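Local structure of foldase protein PrsA 2 (Bacillus anthracis, 6VJ4) at residues A[95-100]-A[217-222]; A[112-117]-A[147-152]; A[120-125]-A[141-146]; A[166-171]-A[189-194]. The protein catalyses the cis-trans isomerisation of peptidyl-proline bonds and helps secreted proteins, among them the protective antigen, to fold after translocation. One frame throughout, in Å; residues are numbered along the deposited sequence.

Contact 1: residues A[95-100]-A[217-222]; sequences QSVTEK and EERTAD
R219 NH1 meets two oxygens of S96. R219 NH1 gives a hydrogen bond to S96 OG at 3.0 Å, with an N-H...O angle of 148°. The weak bond from R219 NH1 to S96 O is also 3.0 Å, but more bent. The contact belongs to the all-helical part of the protein. As in other PrsA proteins, helices from before and after the parvulin domain in the chain come together there. S96 and V97 lie in the short linker between helix 76-95 and helix 99-104. R219 sits near the C-terminal end of helix 204-220.

The arginine chain runs extended from CG to NE and reaches across to the linker. Its CG lies opposite the carbonyl carbon, beside the backbone N (chi1 -71°). Both S96 oxygens lie close to the guanidinium plane, so the group meets them with its edge. S96 OG is only slightly out of that plane. This hydroxyl stands between its own backbone N and carbonyl carbon (chi1 76°). From there it also bonds I93 O, a carbonyl of the preceding helix, and so ties R219 to the last turn of helix 76-95. D101 OD2 is a further, long and weak ionic partner of R219 NH1.

F225 of helix 223-236 touches both S96 and R219, while the buried V97 packs on L215 of helix 204-220. The V97 and R219 side chains cross obliquely; V97 CG2 lies 3.8 Å from R219 NH1 and 4.1 Å from R219 CD.

Contact 2: residues A[112-117]-A[147-152]; sequences ASHILV and LLSKEK
H114 and S149 meet at the edge of the imidazole. S149 OG lies near the ring plane, 3.4 Å from H114 NE2 and 3.5 Å from H114 CD2. H114 CG stands between its backbone N and carbonyl carbon (chi1 76°), which carries the ring off strand 110-117 toward the short helix 147-150.

The clear polar link between the segments runs through water. Water 1 donates to H114 O at 2.8 Å and to S149 OG at 2.7 Å. One molecule therefore joins the strand backbone to the serine side chain.

Other polar bonds reach outside the two segments. H114 NE2 and S149 OG both bond to D146 OD2, so one carboxylate oxygen serves both groups. H114 ND1 bonds to H191 ND1. This pairing of buried histidines matches the dual-histidine motif of parvulin active sites.

Apolar packing is slight here. L156 of strand 155-159 touches both H114 and S149.

The imidazole is held at both nitrogens, which fixes its rotation. The serine hydroxyl accepts from the water and bonds the aspartate, so it extends the histidine-aspartate network to helix 147-150.

Contact 3: residues A[120-125]-A[141-146]; sequences ENEAKE and KQESQD
On the surface of the parvulin domain, helix 120-131 faces the C-terminal end of helix 136-143, and the carboxylates of E122 and E143 meet there. E122 OE2 lies 3.2 Å from E143 OE1. Both atoms are acceptors, so this is a close pair of like charges and not a bond. The carboxylate planes are nearly perpendicular, 87° apart. E122 reaches out with CG anti to its backbone N (chi1 -178°) and the rest of the chain extended. E143 is bent at its second torsion (chi2 -67°), which folds its carboxylate back beside the end of E122. Such closeness would be expected to raise the proton affinity of one of the two groups.

Water 2 lies between the same residues. It is placed to donate to E122 OE2 at 3.0 Å and to E143 O at 2.6 Å. More acceptors surround it than it has protons. It cannot serve all of them at once, so the bridge from E122 OE2 to E143 O is possible but not certain.

E143 is the last residue of its helix. S144 then forms an ST turn: S144 OG accepts from D146 N at 3.2 Å. The same OG accepts from L116 N, so the turn is tied to strand 110-117. D146 follows and caps helix 147-150 through OD1 and L148 N.

In helix 120-131, E122 N is hydrogen-bonded to D119 OD2. E122 and A123 pack on V117 of strand 110-117, and E120 and A123 touch Y190 of strand 189-198.

Contact 4: residues A[166-171]-A[189-194]; sequences PEFETA and GYHIIK
The ring of F168 has I193 over one face and H191 at its edge. F168 turns this edge to the face of the H191 imidazole in a T-shaped pair. The centroids are 5.0 Å apart and the planes stand at 81°. The nearest atoms are F168 CD2 and H191 ND1, at 3.5 Å, with CD2 over the rim of the imidazole. On the face of F168, I193 CD1 makes a CH-pi contact 3.8 Å from the ring centroid and close to the ring normal. I193 CG1 comes 3.6 Å from F168 CE2, and A171 CB reaches the same isoleucine at CD1, 3.9 Å away. F168 CG is anti to the backbone N (chi1 -178°), which carries the ring from its helix to the strand. H114 also meets F168 edge-to-face.

The segments belong to the parvulin fold. Helix 166-174 lies against the antiparallel sheet, here on strand 189-198. The axes of the two segments come within 9.9 Å at 34°. H191 and I193 point to this helix. I192, between them, points away. F168 also touches L156 and F159 of strand 155-159, so it spans several strands.

H191 NE2 bonds to S186 OG of strand 184-186, which helps to fix the ring that F168 meets. In the helix, P166 O accepts from T170 N at 2.8 Å and T170 OG1 at 2.9 Å, from opposite faces of its carbonyl plane.

Contacts 2, 3 and 4 cluster in the parvulin domain, with centres about 10 to 13 Å apart. Contacts 2 and 3 meet where L116 O lies 2.7 Å from Q145 N. D146, at the end of segment 141-146, gives contact 2 its carboxylate. Contacts 2 and 4 share the sheet: V117 O is 2.8 Å from Y190 N, and each contact supplies one histidine of the probable active site. Contacts 3 and 4 touch by packing, with E120 CB 3.5 Å from Y190 CZ. Contact 1 stands apart in the helical domain. Its centre is about 23 Å from that of contact 4 and about 33 Å from that of contact 3, and it touches none of them.

Contact 1: residues A[95-100]-A[217-222]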
# COMPACT_ATOMS: atom_id res chain seq x y z
N GLN A 95 -13.61 -15.94 9.98
CA GLN A 95 -14.47 -14.79 10.37
C GLN A 95 -15.26 -14.27 9.16
O GLN A 95 -16.27 -13.60 9.39
CB GLN A 95 -13.64 -13.70 11.03
CG GLN A 95 -13.10 -14.13 12.39
CD GLN A 95 -12.26 -13.08 13.08
OE1 GLN A 95 -11.60 -13.36 14.07
NE2 GLN A 95 -12.28 -11.87 12.56
N SER A 96 -14.85 -14.60 7.93
CA SER A 96 -15.58 -14.12 6.73
C SER A 96 -16.97 -14.77 6.65
O SER A 96 -17.83 -14.26 5.91
CB SER A 96 -14.82 -14.42 5.46
OG SER A 96 -14.94 -15.79 5.11
N VAL A 97 -17.18 -15.86 7.38
CA VAL A 97 -18.49 -16.58 7.31
C VAL A 97 -19.45 -15.92 8.30
O VAL A 97 -19.24 -16.06 9.53
CB VAL A 97 -18.34 -18.09 7.56
CG1 VAL A 97 -19.68 -18.81 7.47
CG2 VAL A 97 -17.34 -18.72 6.59
N THR A 98 -20.45 -15.23 7.77
CA THR A 98 -21.45 -14.50 8.59
C THR A 98 -22.68 -15.38 8.81
O THR A 98 -22.86 -16.34 8.05
CB THR A 98 -21.86 -13.18 7.92
OG1 THR A 98 -22.57 -13.53 6.73
CG2 THR A 98 -20.68 -12.29 7.59
N GLU A 99 -23.49 -15.05 9.81
CA GLU A 99 -24.74 -15.80 10.06
C GLU A 99 -25.59 -15.74 8.79
O GLU A 99 -26.26 -16.74 8.49
CB GLU A 99 -25.49 -15.21 11.26
CG GLU A 99 -26.74 -15.99 11.66
CD GLU A 99 -26.50 -17.40 12.19
OE1 GLU A 99 -25.34 -17.72 12.54
OE2 GLU A 99 -27.49 -18.17 12.27
N LYS A 100 -25.57 -14.60 8.08
CA LYS A 100 -26.33 -14.48 6.80
C LYS A 100 -25.79 -15.50 5.79
O LYS A 100 -26.61 -16.15 5.10
CB LYS A 100 -26.25 -13.07 6.22
CG LYS A 100 -26.77 -12.96 4.79
CD LYS A 100 -27.04 -11.54 4.33
CE LYS A 100 -27.49 -11.49 2.88
NZ LYS A 100 -28.68 -12.33 2.65
N GLU A 217 -14.42 -24.54 5.49
CA GLU A 217 -13.51 -25.47 4.75
C GLU A 217 -13.44 -25.10 3.26
O GLU A 217 -12.31 -24.96 2.74
CB GLU A 217 -13.96 -26.91 4.99
CG GLU A 217 -13.82 -27.35 6.44
CD GLU A 217 -14.45 -28.68 6.82
OE1 GLU A 217 -15.16 -29.27 5.97
OE2 GLU A 217 -14.25 -29.11 7.98
N GLU A 218 -14.59 -24.93 2.59
CA GLU A 218 -14.61 -24.61 1.14
C GLU A 218 -13.86 -23.29 0.87
O GLU A 218 -13.08 -23.25 -0.10
CB GLU A 218 -16.05 -24.54 0.62
CG GLU A 218 -16.74 -25.89 0.58
CD GLU A 218 -18.25 -25.84 0.35
OE1 GLU A 218 -18.83 -24.74 0.49
OE2 GLU A 218 -18.83 -26.89 0.04
N ARG A 219 -14.07 -22.27 1.70
CA ARG A 219 -13.39 -20.96 1.49
C ARG A 219 -11.89 -21.09 1.78
O ARG A 219 -11.10 -20.36 1.13
CB ARG A 219 -14.04 -19.88 2.35
CG ARG A 219 -15.43 -19.48 1.88
CD ARG A 219 -16.03 -18.40 2.73
NE ARG A 219 -17.31 -17.97 2.19
CZ ARG A 219 -18.03 -16.96 2.65
NH1 ARG A 219 -17.58 -16.25 3.67
NH2 ARG A 219 -19.19 -16.67 2.09
N THR A 220 -11.50 -21.95 2.73
CA THR A 220 -10.08 -22.12 3.10
C THR A 220 -9.35 -22.90 1.99
O THR A 220 -8.18 -22.56 1.71
CB THR A 220 -9.93 -22.81 4.46
OG1 THR A 220 -10.56 -21.98 5.44
CG2 THR A 220 -8.49 -23.05 4.86
N ALA A 221 -10.02 -23.90 1.41
CA ALA A 221 -9.40 -24.74 0.35
C ALA A 221 -9.50 -24.05 -1.02
O ALA A 221 -9.01 -24.64 -2.01
CB ALA A 221 -10.08 -26.09 0.32
N ASP A 222 -10.07 -22.84 -1.07
CA ASP A 222 -10.25 -22.11 -2.35
C ASP A 222 -9.25 -20.96 -2.42
O ASP A 222 -9.36 -19.99 -1.68
CB ASP A 222 -11.69 -21.62 -2.48
CG ASP A 222 -12.01 -20.93 -3.80
OD1 ASP A 222 -11.15 -20.97 -4.70
OD2 ASP A 222 -13.13 -20.37 -3.91

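Contact 2: residues A[112-117]-A[147-152]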
# COMPACT_ATOMS: atom_id res chain seq x y z
N ALA A 112 -28.92 -33.51 -9.43
CA ALA A 112 -29.27 -33.00 -10.76
C ALA A 112 -28.36 -33.63 -11.80
O ALA A 112 -27.25 -34.11 -11.48
CB ALA A 112 -29.11 -31.50 -10.82
N SER A 113 -28.84 -33.58 -13.02
CA SER A 113 -27.99 -33.92 -14.19
C SER A 113 -27.82 -32.65 -15.01
O SER A 113 -28.68 -31.75 -14.94
CB SER A 113 -28.56 -35.02 -15.04
OG SER A 113 -28.71 -36.20 -14.28
N HIS A 114 -26.77 -32.58 -15.83
CA HIS A 114 -26.67 -31.40 -16.71
C HIS A 114 -25.90 -31.78 -17.98
O HIS A 114 -25.20 -32.84 -18.00
CB HIS A 114 -26.00 -30.19 -16.04
CG HIS A 114 -24.52 -30.24 -15.91
ND1 HIS A 114 -23.73 -29.11 -16.11
CD2 HIS A 114 -23.66 -31.24 -15.58
CE1 HIS A 114 -22.45 -29.43 -15.90
NE2 HIS A 114 -22.38 -30.74 -15.60
N ILE A 115 -26.13 -30.95 -18.98
CA ILE A 115 -25.35 -30.98 -20.24
C ILE A 115 -24.71 -29.60 -20.36
O ILE A 115 -25.46 -28.61 -20.31
CB ILE A 115 -26.28 -31.29 -21.42
CG1 ILE A 115 -26.94 -32.65 -21.20
CG2 ILE A 115 -25.52 -31.18 -22.74
CD1 ILE A 115 -28.02 -32.96 -22.16
N LEU A 116 -23.38 -29.57 -20.48
CA LEU A 116 -22.62 -28.31 -20.62
C LEU A 116 -22.14 -28.14 -22.07
O LEU A 116 -21.49 -29.06 -22.59
CB LEU A 116 -21.44 -28.33 -19.66
CG LEU A 116 -20.49 -27.15 -19.79
CD1 LEU A 116 -21.21 -25.84 -19.51
CD2 LEU A 116 -19.32 -27.33 -18.82
N VAL A 117 -22.48 -27.01 -22.67
CA VAL A 117 -22.02 -26.70 -24.06
C VAL A 117 -21.50 -25.26 -24.08
O VAL A 117 -21.82 -24.47 -23.21
CB VAL A 117 -23.09 -26.95 -25.14
CG1 VAL A 117 -23.45 -28.43 -25.25
CG2 VAL A 117 -24.33 -26.09 -24.98
N LEU A 147 -16.49 -33.23 -18.45
CA LEU A 147 -15.93 -34.61 -18.42
C LEU A 147 -16.24 -35.29 -17.08
O LEU A 147 -16.30 -36.52 -17.08
CB LEU A 147 -14.43 -34.55 -18.65
CG LEU A 147 -14.01 -33.97 -20.00
CD1 LEU A 147 -12.50 -34.03 -20.14
CD2 LEU A 147 -14.69 -34.73 -21.14
N LEU A 148 -16.41 -34.54 -15.99
CA LEU A 148 -16.67 -35.21 -14.68
C LEU A 148 -18.03 -35.92 -14.66
O LEU A 148 -18.17 -36.83 -13.83
CB LEU A 148 -16.63 -34.15 -13.58
CG LEU A 148 -15.29 -33.47 -13.36
CD1 LEU A 148 -15.41 -32.38 -12.30
CD2 LEU A 148 -14.25 -34.50 -12.95
N SER A 149 -19.00 -35.51 -15.48
CA SER A 149 -20.36 -36.10 -15.41
C SER A 149 -20.85 -36.67 -16.74
O SER A 149 -21.82 -37.43 -16.69
CB SER A 149 -21.39 -35.09 -14.94
OG SER A 149 -21.42 -33.96 -15.80
N LYS A 150 -20.18 -36.36 -17.85
CA LYS A 150 -20.80 -36.79 -19.13
C LYS A 150 -20.92 -38.31 -19.24
O LYS A 150 -21.94 -38.74 -19.77
CB LYS A 150 -20.06 -36.18 -20.32
CG LYS A 150 -18.71 -36.78 -20.60
CD LYS A 150 -18.06 -36.15 -21.83
CE LYS A 150 -18.66 -36.61 -23.14
NZ LYS A 150 -18.01 -35.97 -24.28
N GLU A 151 -20.01 -39.10 -18.68
CA GLU A 151 -20.12 -40.58 -18.86
C GLU A 151 -21.15 -41.16 -17.90
O GLU A 151 -21.52 -42.34 -18.06
CB GLU A 151 -18.78 -41.29 -18.71
CG GLU A 151 -17.74 -40.83 -19.71
CD GLU A 151 -18.12 -41.04 -21.17
OE1 GLU A 151 -18.92 -41.96 -21.47
OE2 GLU A 151 -17.62 -40.29 -22.00
N LYS A 152 -21.65 -40.34 -16.98
CA LYS A 152 -22.73 -40.77 -16.08
C LYS A 152 -24.05 -40.23 -16.65
O LYS A 152 -25.03 -40.09 -15.88
CB LYS A 152 -22.51 -40.21 -14.67
CG LYS A 152 -21.19 -40.56 -14.00
CD LYS A 152 -21.18 -40.18 -12.53
CE LYS A 152 -19.80 -40.16 -11.91
NZ LYS A 152 -18.98 -39.06 -12.47
O HOH W 1 -22.58 -33.64 -18.25

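Contact 3: residues A[120-125]-A[141-146]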
# COMPACT_ATOMS: atom_id res chain seq x y z
N GLU A 120 -24.42 -21.07 -27.15
CA GLU A 120 -25.82 -20.86 -26.66
C GLU A 120 -26.83 -21.44 -27.65
O GLU A 120 -27.86 -21.98 -27.19
CB GLU A 120 -26.11 -19.37 -26.43
CG GLU A 120 -27.50 -19.11 -25.88
CD GLU A 120 -27.89 -17.65 -25.72
OE1 GLU A 120 -27.04 -16.77 -25.96
OE2 GLU A 120 -29.06 -17.38 -25.36
N ASN A 121 -26.58 -21.31 -28.96
CA ASN A 121 -27.55 -21.91 -29.93
C ASN A 121 -27.52 -23.43 -29.77
O ASN A 121 -28.58 -24.05 -29.87
CB ASN A 121 -27.27 -21.56 -31.39
CG ASN A 121 -28.40 -22.01 -32.30
OD1 ASN A 121 -29.56 -21.64 -32.08
ND2 ASN A 121 -28.10 -22.82 -33.30
N GLU A 122 -26.34 -24.00 -29.53
CA GLU A 122 -26.24 -25.47 -29.34
C GLU A 122 -27.06 -25.87 -28.10
O GLU A 122 -27.70 -26.94 -28.15
CB GLU A 122 -24.78 -25.92 -29.20
CG GLU A 122 -24.65 -27.42 -29.06
CD GLU A 122 -23.23 -27.98 -29.16
OE1 GLU A 122 -22.34 -27.25 -29.66
OE2 GLU A 122 -23.04 -29.14 -28.75
N ALA A 123 -27.04 -25.05 -27.06
CA ALA A 123 -27.82 -25.35 -25.83
C ALA A 123 -29.32 -25.26 -26.14
O ALA A 123 -30.07 -26.11 -25.67
CB ALA A 123 -27.45 -24.42 -24.71
N LYS A 124 -29.72 -24.28 -26.94
CA LYS A 124 -31.15 -24.16 -27.32
C LYS A 124 -31.56 -25.37 -28.16
O LYS A 124 -32.67 -25.88 -27.95
CB LYS A 124 -31.41 -22.87 -28.09
CG LYS A 124 -31.32 -21.59 -27.27
CD LYS A 124 -31.60 -20.35 -28.10
CE LYS A 124 -31.54 -19.08 -27.28
NZ LYS A 124 -31.75 -17.88 -28.13
N GLU A 125 -30.69 -25.83 -29.05
CA GLU A 125 -31.04 -26.98 -29.92
C GLU A 125 -31.09 -28.24 -29.05
O GLU A 125 -31.97 -29.08 -29.29
CB GLU A 125 -30.12 -27.03 -31.13
CG GLU A 125 -30.38 -25.91 -32.13
CD GLU A 125 -31.79 -25.87 -32.69
OE1 GLU A 125 -32.37 -24.77 -32.77
OE2 GLU A 125 -32.31 -26.93 -33.07
N LYS A 141 -24.00 -37.89 -22.82
CA LYS A 141 -22.82 -38.72 -23.16
C LYS A 141 -22.22 -38.26 -24.49
O LYS A 141 -20.98 -38.36 -24.66
CB LYS A 141 -23.23 -40.19 -23.18
CG LYS A 141 -23.43 -40.78 -21.79
CD LYS A 141 -23.56 -42.29 -21.73
CE LYS A 141 -24.63 -42.85 -22.62
NZ LYS A 141 -24.69 -44.34 -22.54
N GLN A 142 -23.05 -37.77 -25.40
CA GLN A 142 -22.54 -37.36 -26.71
C GLN A 142 -22.06 -35.91 -26.68
O GLN A 142 -20.96 -35.66 -27.21
CB GLN A 142 -23.61 -37.54 -27.80
CG GLN A 142 -23.16 -37.10 -29.19
CD GLN A 142 -21.96 -37.90 -29.63
OE1 GLN A 142 -21.90 -39.10 -29.42
NE2 GLN A 142 -20.97 -37.22 -30.20
N GLU A 143 -22.82 -34.99 -26.09
CA GLU A 143 -22.55 -33.54 -26.29
C GLU A 143 -22.00 -32.82 -25.07
O GLU A 143 -21.45 -31.69 -25.27
CB GLU A 143 -23.87 -32.81 -26.62
CG GLU A 143 -24.57 -33.35 -27.84
CD GLU A 143 -23.85 -33.13 -29.15
OE1 GLU A 143 -22.87 -32.35 -29.15
OE2 GLU A 143 -24.25 -33.74 -30.15
N SER A 144 -22.10 -33.40 -23.86
CA SER A 144 -21.66 -32.58 -22.71
C SER A 144 -20.14 -32.37 -22.71
O SER A 144 -19.40 -33.34 -22.99
CB SER A 144 -22.09 -33.14 -21.39
OG SER A 144 -21.76 -32.22 -20.37
N GLN A 145 -19.72 -31.14 -22.40
CA GLN A 145 -18.29 -30.79 -22.27
C GLN A 145 -17.81 -31.04 -20.83
O GLN A 145 -16.60 -30.90 -20.61
CB GLN A 145 -18.10 -29.33 -22.65
CG GLN A 145 -18.41 -29.08 -24.11
CD GLN A 145 -18.33 -27.62 -24.45
OE1 GLN A 145 -18.04 -26.78 -23.60
NE2 GLN A 145 -18.65 -27.31 -25.69
N ASP A 146 -18.72 -31.40 -19.92
CA ASP A 146 -18.32 -31.62 -18.50
C ASP A 146 -17.81 -33.05 -18.37
O ASP A 146 -18.64 -33.97 -18.23
CB ASP A 146 -19.45 -31.36 -17.51
CG ASP A 146 -19.01 -31.64 -16.08
OD1 ASP A 146 -17.77 -31.76 -15.87
OD2 ASP A 146 -19.88 -31.84 -15.22
O HOH W 2 -20.70 -30.33 -27.33

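Contact 4: residues A[166-171]-A[189-194]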
# COMPACT_ATOMS: atom_id res chain seq x y z
N PRO A 166 -22.82 -20.24 -8.41
CA PRO A 166 -24.08 -19.60 -8.01
C PRO A 166 -25.10 -19.58 -9.16
O PRO A 166 -26.26 -19.80 -8.91
CB PRO A 166 -23.69 -18.16 -7.63
CG PRO A 166 -22.20 -18.21 -7.35
CD PRO A 166 -21.65 -19.40 -8.10
N GLU A 167 -24.64 -19.29 -10.39
CA GLU A 167 -25.55 -19.27 -11.56
C GLU A 167 -26.22 -20.64 -11.72
O GLU A 167 -27.44 -20.70 -11.94
CB GLU A 167 -24.79 -18.93 -12.84
CG GLU A 167 -24.22 -17.52 -12.86
CD GLU A 167 -22.90 -17.29 -12.14
OE1 GLU A 167 -22.31 -18.25 -11.58
OE2 GLU A 167 -22.46 -16.13 -12.13
N PHE A 168 -25.42 -21.70 -11.62
CA PHE A 168 -25.97 -23.05 -11.80
C PHE A 168 -26.94 -23.36 -10.64
O PHE A 168 -28.04 -23.84 -10.85
CB PHE A 168 -24.86 -24.09 -11.77
CG PHE A 168 -25.32 -25.50 -12.00
CD1 PHE A 168 -25.84 -26.25 -10.97
CD2 PHE A 168 -25.18 -26.09 -13.25
CE1 PHE A 168 -26.26 -27.55 -11.19
CE2 PHE A 168 -25.59 -27.39 -13.46
CZ PHE A 168 -26.15 -28.12 -12.43
N GLU A 169 -26.48 -23.04 -9.44
CA GLU A 169 -27.27 -23.35 -8.22
C GLU A 169 -28.62 -22.62 -8.26
O GLU A 169 -29.63 -23.25 -7.90
CB GLU A 169 -26.49 -22.94 -6.98
CG GLU A 169 -27.29 -23.15 -5.71
CD GLU A 169 -26.51 -23.02 -4.42
OE1 GLU A 169 -25.27 -23.27 -4.43
OE2 GLU A 169 -27.13 -22.65 -3.41
N THR A 170 -28.60 -21.34 -8.63
CA THR A 170 -29.83 -20.51 -8.65
C THR A 170 -30.86 -21.17 -9.57
O THR A 170 -32.04 -21.30 -9.18
CB THR A 170 -29.53 -19.07 -9.06
OG1 THR A 170 -28.74 -18.52 -8.00
CG2 THR A 170 -30.79 -18.25 -9.26
N ALA A 171 -30.40 -21.62 -10.74
CA ALA A 171 -31.33 -22.25 -11.70
C ALA A 171 -31.81 -23.61 -11.19
O ALA A 171 -33.03 -23.90 -11.31
CB ALA A 171 -30.63 -22.40 -13.03
N GLY A 189 -19.87 -22.05 -19.28
CA GLY A 189 -20.54 -22.12 -20.59
C GLY A 189 -22.05 -22.09 -20.41
O GLY A 189 -22.51 -21.32 -19.55
N TYR A 190 -22.79 -22.90 -21.16
CA TYR A 190 -24.27 -22.93 -21.01
C TYR A 190 -24.67 -24.32 -20.55
O TYR A 190 -24.24 -25.32 -21.17
CB TYR A 190 -25.00 -22.60 -22.31
CG TYR A 190 -24.82 -21.17 -22.72
CD1 TYR A 190 -25.67 -20.19 -22.25
CD2 TYR A 190 -23.77 -20.80 -23.55
CE1 TYR A 190 -25.50 -18.86 -22.61
CE2 TYR A 190 -23.58 -19.48 -23.92
CZ TYR A 190 -24.44 -18.50 -23.43
OH TYR A 190 -24.25 -17.20 -23.80
N HIS A 191 -25.55 -24.37 -19.54
CA HIS A 191 -25.99 -25.65 -18.98
C HIS A 191 -27.46 -25.89 -19.27
O HIS A 191 -28.25 -24.93 -19.24
CB HIS A 191 -25.89 -25.69 -17.44
CG HIS A 191 -24.57 -25.35 -16.87
ND1 HIS A 191 -23.69 -26.32 -16.42
CD2 HIS A 191 -23.96 -24.16 -16.68
CE1 HIS A 191 -22.60 -25.74 -15.98
NE2 HIS A 191 -22.73 -24.41 -16.13
N ILE A 192 -27.77 -27.13 -19.61
CA ILE A 192 -29.18 -27.59 -19.58
C ILE A 192 -29.22 -28.46 -18.33
O ILE A 192 -28.44 -29.43 -18.24
CB ILE A 192 -29.60 -28.32 -20.85
CG1 ILE A 192 -29.52 -27.38 -22.06
CG2 ILE A 192 -30.99 -28.87 -20.67
CD1 ILE A 192 -30.43 -26.18 -21.98
N ILE A 193 -30.10 -28.11 -17.39
CA ILE A 193 -30.12 -28.78 -16.06
C ILE A 193 -31.44 -29.54 -15.88
O ILE A 193 -32.52 -29.01 -16.29
CB ILE A 193 -29.96 -27.73 -14.94
CG1 ILE A 193 -28.76 -26.81 -15.16
CG2 ILE A 193 -29.93 -28.41 -13.57
CD1 ILE A 193 -28.70 -25.62 -14.19
N LYS A 194 -31.34 -30.73 -15.31
CA LYS A 194 -32.53 -31.52 -14.95
C LYS A 194 -32.46 -31.83 -13.46
O LYS A 194 -31.48 -32.42 -13.03
CB LYS A 194 -32.61 -32.81 -15.77
CG LYS A 194 -33.84 -33.64 -15.47
CD LYS A 194 -34.02 -34.86 -16.32
CE LYS A 194 -32.86 -35.83 -16.24
NZ LYS A 194 -33.20 -37.13 -16.89